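Envelope protein (PDB 7DDA) is a viral envelope protein whose C-terminal domain, the part in this structure, carries sulphate binding sites responsible for heparin binding. Local coordinates at residues A[38-41]-A[42-45]. Sequence-based numbering, arbitrary orientation.
Sequences KADC and ETGD
The turn that joins strand 30-40 to strand 46-52 is fastened by Asp40, whose backbone and carboxylate both bond to the residues that follow. OD2 accepts two backbone N-H groups. Thr43 N lies 3.0 Å from Asp40 OD2, with an angle of 164° at the hydrogen, and meets the anti lone pair of OD2, the one turned away from OD1. Glu42 N comes to Asp40 OD2 from above the carboxylate plane, at 2.9 Å. The side chain reaches them because CG stands anti to the backbone N (chi1 -175°). The bond from Glu42 N, two residues on, makes this an Asx turn, and Thr43 N adds a second grip on the same oxygen. The other oxygen, OD1, makes a salt bridge with Lys160 on the neighbouring strand of the sheet.

The backbone closes the hairpin. Gly44 N donates to Asp40 O at 2.8 Å, and Asp40 N donates to Asp45 O, also at 2.8 Å. Gly44 turns the chain with a positive phi of 83°. Thr43 adds an ST turn: Thr43 OG1 accepts a hydrogen bond from Asp45 N at 3.1 Å and lies beside CB of Asp40. Outside the turn, Lys84 pairs with OD1 of Asp45, and Lys96 with OE2 of Glu42.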
# COMPACT_ATOMS: atom_id res chain seq x y z
N LYS A 38 -12.45 3.75 4.07
CA LYS A 38 -12.24 5.16 4.33
C LYS A 38 -13.02 5.57 5.58
O LYS A 38 -14.25 5.43 5.62
CB LYS A 38 -12.65 6.01 3.13
CG LYS A 38 -12.59 7.50 3.42
CD LYS A 38 -12.40 8.32 2.15
CE LYS A 38 -13.70 8.71 1.52
NZ LYS A 38 -14.28 9.88 2.21
N ALA A 39 -12.32 6.10 6.58
CA ALA A 39 -12.93 6.54 7.83
C ALA A 39 -12.50 7.97 8.15
O ALA A 39 -11.43 8.42 7.75
CB ALA A 39 -12.55 5.62 8.99
N ASP A 40 -13.33 8.67 8.91
CA ASP A 40 -13.07 10.07 9.19
C ASP A 40 -12.12 10.23 10.38
O ASP A 40 -12.31 9.59 11.42
CB ASP A 40 -14.37 10.81 9.47
CG ASP A 40 -14.16 12.28 9.63
OD1 ASP A 40 -14.09 12.98 8.60
OD2 ASP A 40 -14.02 12.71 10.80
N CYS A 41 -11.11 11.10 10.24
CA CYS A 41 -10.10 11.20 11.29
C CYS A 41 -10.61 11.85 12.56
O CYS A 41 -10.00 11.69 13.62
CB CYS A 41 -8.88 11.99 10.81
SG CYS A 41 -7.75 11.08 9.77
N GLU A 42 -11.71 12.60 12.50
CA GLU A 42 -12.22 13.31 13.66
C GLU A 42 -13.28 12.52 14.41
O GLU A 42 -13.23 12.42 15.64
CB GLU A 42 -12.78 14.68 13.24
CG GLU A 42 -13.21 15.59 14.39
CD GLU A 42 -12.39 15.39 15.67
OE1 GLU A 42 -11.15 15.60 15.62
OE2 GLU A 42 -12.98 15.06 16.72
N THR A 43 -14.24 11.93 13.71
CA THR A 43 -15.28 11.17 14.37
C THR A 43 -14.98 9.68 14.42
O THR A 43 -15.55 8.97 15.27
CB THR A 43 -16.61 11.40 13.66
OG1 THR A 43 -16.56 10.84 12.33
CG2 THR A 43 -16.89 12.90 13.57
N GLY A 44 -14.10 9.18 13.56
CA GLY A 44 -13.91 7.77 13.37
C GLY A 44 -14.90 7.10 12.45
O GLY A 44 -14.70 5.93 12.10
N ASP A 45 -15.95 7.80 12.02
CA ASP A 45 -17.02 7.16 11.26
C ASP A 45 -16.52 6.62 9.92
O ASP A 45 -15.68 7.22 9.26
CB ASP A 45 -18.16 8.14 11.01
CG ASP A 45 -18.83 8.59 12.28
OD1 ASP A 45 -18.54 7.99 13.34
OD2 ASP A 45 -19.62 9.55 12.21